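Local coordinates for chromosomal replication initiator protein DnaA (Aquifex aeolicus, PDB 1L8Q) that binds ATP and the replication origin to initiate and regulate chromosomal DNA replication, forming a right-handed spiral filament when bound to an ATP analogue, at residues 96-107 against 126-137. Residues are numbered along the deposited sequence; the frame is centred on the assembly and turned at random.
Sequences YKSVDLLLLDDV and TLYLLEKQIILA
Leu102 and Leu104 of strand 101-105 alternate with Gln133, Ile135 and Ala137 of strand 133-137 in a parallel ladder, their short axes 9° apart. Its rungs run from Gln133 N on Asp100 O (3.1 Å) through the straight bond of Ile135 N to Leu102 O (2.9 Å) to Val107 N on Ala137 O (2.9 Å), just past the end of strand 101-105. Apolar side chains pack on both faces. Leu103 CD2 lies alongside Ile135 CB (3.7 Å) on the face covered by helix 50-63; on the other, Leu104 CB meets Leu136 CD1 (3.5 Å), both residues touching Phe120 of helix 114-129. From the end of that helix Leu127 crosses Leu102 at about a right angle, CD1 against CB (3.6 Å). Just ahead of the strands, Lys132 CG rests on Val99 O (3.4 Å), and a bend at chi2 (-46°) turns NZ into a salt bridge on the anti side of Asp100 OD1 (3.3 Å), while Asp100 OD2 accepts from Arg67 N. Replacing Lys132 with an alanine is likely to leave OD1 without this cation. The chemistry is consistent with a mostly apolar, backbone-bonded beta-alpha-beta frame placing Asp105, hydrogen-bonded to Thr51, and magnesium-binding Asp106 at the nucleotide end of the AAA+ sheet.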
loop_
_atom_site.group_PDB
_atom_site.type_symbol
_atom_site.label_atom_id
_atom_site.label_comp_id
_atom_site.label_asym_id
_atom_site.label_seq_id
_atom_site.Cartn_x
_atom_site.Cartn_y
_atom_site.Cartn_z
ATOM N N TYR A 96 -24.940 6.217 12.341
ATOM C CA TYR A 96 -23.754 7.001 12.107
ATOM C C TYR A 96 -23.831 8.398 12.712
ATOM O O TYR A 96 -22.813 8.947 13.143
ATOM C CB TYR A 96 -23.445 7.054 10.605
ATOM C CG TYR A 96 -22.711 5.840 10.128
ATOM C CD1 TYR A 96 -21.331 5.744 10.262
ATOM C CD2 TYR A 96 -23.392 4.757 9.591
ATOM C CE1 TYR A 96 -20.647 4.620 9.853
ATOM C CE2 TYR A 96 -22.714 3.616 9.184
ATOM C CZ TYR A 96 -21.334 3.557 9.318
ATOM O OH TYR A 96 -20.639 2.423 8.915
ATOM N N LYS A 97 -25.042 8.953 12.777
ATOM C CA LYS A 97 -25.215 10.321 13.243
ATOM C C LYS A 97 -25.103 10.446 14.750
ATOM O O LYS A 97 -25.023 11.552 15.290
ATOM C CB LYS A 97 -26.553 10.888 12.759
ATOM C CG LYS A 97 -26.507 11.391 11.343
ATOM C CD LYS A 97 -27.852 11.827 10.841
ATOM C CE LYS A 97 -27.776 12.139 9.357
ATOM N NZ LYS A 97 -29.121 12.344 8.763
ATOM N N SER A 98 -25.042 9.315 15.426
ATOM C CA SER A 98 -25.107 9.326 16.875
ATOM C C SER A 98 -23.808 9.012 17.591
ATOM O O SER A 98 -23.810 8.825 18.792
ATOM C CB SER A 98 -26.128 8.308 17.331
ATOM O OG SER A 98 -25.476 7.072 17.520
ATOM N N VAL A 99 -22.704 8.930 16.878
ATOM C CA VAL A 99 -21.464 8.547 17.535
ATOM C C VAL A 99 -20.714 9.749 18.097
ATOM O O VAL A 99 -21.032 10.886 17.779
ATOM C CB VAL A 99 -20.534 7.770 16.573
ATOM C CG1 VAL A 99 -21.200 6.486 16.111
ATOM C CG2 VAL A 99 -20.163 8.619 15.390
ATOM N N ASP A 100 -19.733 9.489 18.954
ATOM C CA ASP A 100 -18.832 10.535 19.420
ATOM C C ASP A 100 -17.600 10.569 18.509
ATOM O O ASP A 100 -16.887 11.568 18.448
ATOM C CB ASP A 100 -18.349 10.259 20.845
ATOM C CG ASP A 100 -19.488 10.060 21.837
ATOM O OD1 ASP A 100 -20.375 10.941 21.933
ATOM O OD2 ASP A 100 -19.560 9.062 22.590
ATOM N N LEU A 101 -17.349 9.461 17.815
ATOM C CA LEU A 101 -16.141 9.308 17.015
ATOM C C LEU A 101 -16.419 8.469 15.773
ATOM O O LEU A 101 -16.698 7.288 15.886
ATOM C CB LEU A 101 -15.061 8.585 17.836
ATOM C CG LEU A 101 -13.573 8.918 17.569
ATOM C CD1 LEU A 101 -12.663 7.705 17.738
ATOM C CD2 LEU A 101 -13.310 9.595 16.215
ATOM N N LEU A 102 -16.329 9.076 14.597
ATOM C CA LEU A 102 -16.508 8.349 13.354
ATOM C C LEU A 102 -15.137 8.158 12.678
ATOM O O LEU A 102 -14.349 9.106 12.534
ATOM C CB LEU A 102 -17.483 9.093 12.437
ATOM C CG LEU A 102 -17.507 8.662 10.975
ATOM C CD1 LEU A 102 -17.813 7.218 10.881
ATOM C CD2 LEU A 102 -18.527 9.445 10.204
ATOM N N LEU A 103 -14.829 6.930 12.303
ATOM C CA LEU A 103 -13.568 6.657 11.647
ATOM C C LEU A 103 -13.856 6.050 10.294
ATOM O O LEU A 103 -14.327 4.902 10.222
ATOM C CB LEU A 103 -12.751 5.668 12.470
ATOM C CG LEU A 103 -12.489 5.976 13.956
ATOM C CD1 LEU A 103 -11.981 4.734 14.636
ATOM C CD2 LEU A 103 -11.504 7.123 14.133
ATOM N N LEU A 104 -13.613 6.819 9.232
ATOM C CA LEU A 104 -13.840 6.345 7.883
ATOM C C LEU A 104 -12.504 6.126 7.209
ATOM O O LEU A 104 -11.750 7.092 6.942
ATOM C CB LEU A 104 -14.678 7.339 7.087
ATOM C CG LEU A 104 -15.428 6.704 5.918
ATOM C CD1 LEU A 104 -16.432 5.672 6.448
ATOM C CD2 LEU A 104 -16.115 7.737 5.051
ATOM N N ASP A 105 -12.201 4.863 6.929
ATOM C CA ASP A 105 -10.911 4.473 6.397
ATOM C C ASP A 105 -10.999 4.293 4.890
ATOM O O ASP A 105 -12.043 3.924 4.383
ATOM C CB ASP A 105 -10.532 3.149 7.035
ATOM C CG ASP A 105 -9.041 2.903 7.051
ATOM O OD1 ASP A 105 -8.277 3.705 6.468
ATOM O OD2 ASP A 105 -8.544 1.925 7.648
ATOM N N ASP A 106 -9.903 4.558 4.178
ATOM C CA ASP A 106 -9.843 4.374 2.722
ATOM C C ASP A 106 -10.852 5.194 1.889
ATOM O O ASP A 106 -11.449 4.684 0.934
ATOM C CB ASP A 106 -9.939 2.896 2.364
ATOM C CG ASP A 106 -8.731 2.093 2.853
ATOM O OD1 ASP A 106 -8.908 0.894 3.201
ATOM O OD2 ASP A 106 -7.571 2.567 2.936
ATOM N N VAL A 107 -10.987 6.471 2.230
ATOM C CA VAL A 107 -11.928 7.395 1.589
ATOM C C VAL A 107 -11.882 7.427 0.062
ATOM O O VAL A 107 -12.852 7.732 -0.584
ATOM C CB VAL A 107 -11.711 8.788 2.117
ATOM C CG1 VAL A 107 -12.379 9.804 1.226
ATOM C CG2 VAL A 107 -12.245 8.880 3.509
ATOM N N THR A 126 -23.801 16.575 10.356
ATOM C CA THR A 126 -24.440 16.369 11.645
ATOM C C THR A 126 -23.392 16.239 12.733
ATOM O O THR A 126 -23.400 16.986 13.713
ATOM C CB THR A 126 -25.333 15.102 11.631
ATOM O OG1 THR A 126 -26.471 15.319 10.796
ATOM C CG2 THR A 126 -25.938 14.873 12.994
ATOM N N LEU A 127 -22.491 15.282 12.570
ATOM C CA LEU A 127 -21.457 15.095 13.558
ATOM C C LEU A 127 -20.711 16.409 13.752
ATOM O O LEU A 127 -20.383 16.796 14.880
ATOM C CB LEU A 127 -20.505 14.001 13.131
ATOM C CG LEU A 127 -21.131 12.610 13.070
ATOM C CD1 LEU A 127 -20.107 11.583 12.669
ATOM C CD2 LEU A 127 -21.758 12.237 14.407
ATOM N N TYR A 128 -20.481 17.115 12.652
ATOM C CA TYR A 128 -19.726 18.354 12.699
ATOM C C TYR A 128 -20.451 19.450 13.513
ATOM O O TYR A 128 -19.853 20.082 14.394
ATOM C CB TYR A 128 -19.398 18.825 11.279
ATOM C CG TYR A 128 -18.509 20.021 11.228
ATOM C CD1 TYR A 128 -17.131 19.884 11.257
ATOM C CD2 TYR A 128 -19.037 21.294 11.140
ATOM C CE1 TYR A 128 -16.309 20.973 11.211
ATOM C CE2 TYR A 128 -18.225 22.383 11.100
ATOM C CZ TYR A 128 -16.853 22.215 11.137
ATOM O OH TYR A 128 -16.027 23.316 11.089
ATOM N N LEU A 129 -21.733 19.659 13.230
ATOM C CA LEU A 129 -22.495 20.687 13.927
ATOM C C LEU A 129 -22.582 20.363 15.404
ATOM O O LEU A 129 -22.844 21.229 16.214
ATOM C CB LEU A 129 -23.908 20.815 13.338
ATOM C CG LEU A 129 -24.031 21.473 11.954
ATOM C CD1 LEU A 129 -25.474 21.410 11.442
ATOM C CD2 LEU A 129 -23.530 22.898 11.996
ATOM N N LEU A 130 -22.369 19.100 15.743
ATOM C CA LEU A 130 -22.440 18.658 17.129
ATOM C C LEU A 130 -21.047 18.585 17.730
ATOM O O LEU A 130 -20.871 18.163 18.873
ATOM C CB LEU A 130 -23.102 17.283 17.201
ATOM C CG LEU A 130 -24.582 17.210 16.790
ATOM C CD1 LEU A 130 -24.996 15.777 16.483
ATOM C CD2 LEU A 130 -25.468 17.806 17.858
ATOM N N GLU A 131 -20.054 19.005 16.955
ATOM C CA GLU A 131 -18.673 18.924 17.384
ATOM C C GLU A 131 -18.282 17.494 17.737
ATOM O O GLU A 131 -17.619 17.257 18.736
ATOM C CB GLU A 131 -18.407 19.860 18.562
ATOM C CG GLU A 131 -18.450 21.338 18.186
ATOM C CD GLU A 131 -18.132 22.260 19.357
ATOM O OE1 GLU A 131 -18.874 22.224 20.370
ATOM O OE2 GLU A 131 -17.146 23.022 19.264
ATOM N N LYS A 132 -18.712 16.546 16.914
ATOM C CA LYS A 132 -18.330 15.142 17.085
ATOM C C LYS A 132 -17.111 14.886 16.207
ATOM O O LYS A 132 -17.001 15.447 15.105
ATOM C CB LYS A 132 -19.476 14.214 16.699
ATOM C CG LYS A 132 -20.623 14.291 17.641
ATOM C CD LYS A 132 -20.119 14.246 19.069
ATOM C CE LYS A 132 -21.269 14.213 20.085
ATOM N NZ LYS A 132 -20.759 14.144 21.486
ATOM N N GLN A 133 -16.193 14.058 16.692
ATOM C CA GLN A 133 -14.913 13.892 16.021
ATOM C C GLN A 133 -15.003 13.015 14.801
ATOM O O GLN A 133 -15.597 11.942 14.831
ATOM C CB GLN A 133 -13.863 13.340 16.987
ATOM C CG GLN A 133 -12.466 13.221 16.391
ATOM C CD GLN A 133 -11.790 14.586 16.185
ATOM O OE1 GLN A 133 -11.604 15.345 17.138
ATOM N NE2 GLN A 133 -11.437 14.892 14.950
ATOM N N ILE A 134 -14.402 13.477 13.722
ATOM C CA ILE A 134 -14.346 12.714 12.503
ATOM C C ILE A 134 -12.892 12.511 12.156
ATOM O O ILE A 134 -12.109 13.459 12.173
ATOM C CB ILE A 134 -15.016 13.478 11.381
ATOM C CG1 ILE A 134 -16.485 13.757 11.721
ATOM C CG2 ILE A 134 -14.896 12.710 10.078
ATOM C CD1 ILE A 134 -17.078 14.905 10.921
ATOM N N ILE A 135 -12.508 11.269 11.882
ATOM C CA ILE A 135 -11.173 11.004 11.408
ATOM C C ILE A 135 -11.269 10.201 10.125
ATOM O O ILE A 135 -11.893 9.143 10.093
ATOM C CB ILE A 135 -10.357 10.265 12.449
ATOM C CG1 ILE A 135 -10.376 11.019 13.757
ATOM C CG2 ILE A 135 -8.905 10.103 11.992
ATOM C CD1 ILE A 135 -9.564 10.366 14.821
ATOM N N LEU A 136 -10.685 10.735 9.055
ATOM C CA LEU A 136 -10.688 10.065 7.771
ATOM C C LEU A 136 -9.292 9.619 7.473
ATOM O O LEU A 136 -8.335 10.186 7.992
ATOM C CB LEU A 136 -11.122 11.018 6.657
ATOM C CG LEU A 136 -12.539 11.561 6.649
ATOM C CD1 LEU A 136 -13.498 10.586 7.274
ATOM C CD2 LEU A 136 -12.540 12.835 7.388
ATOM N N ALA A 137 -9.166 8.608 6.626
ATOM C CA ALA A 137 -7.862 8.181 6.149
ATOM C C ALA A 137 -7.995 7.848 4.675
ATOM O O ALA A 137 -9.067 7.407 4.213
ATOM C CB ALA A 137 -7.380 7.009 6.899
#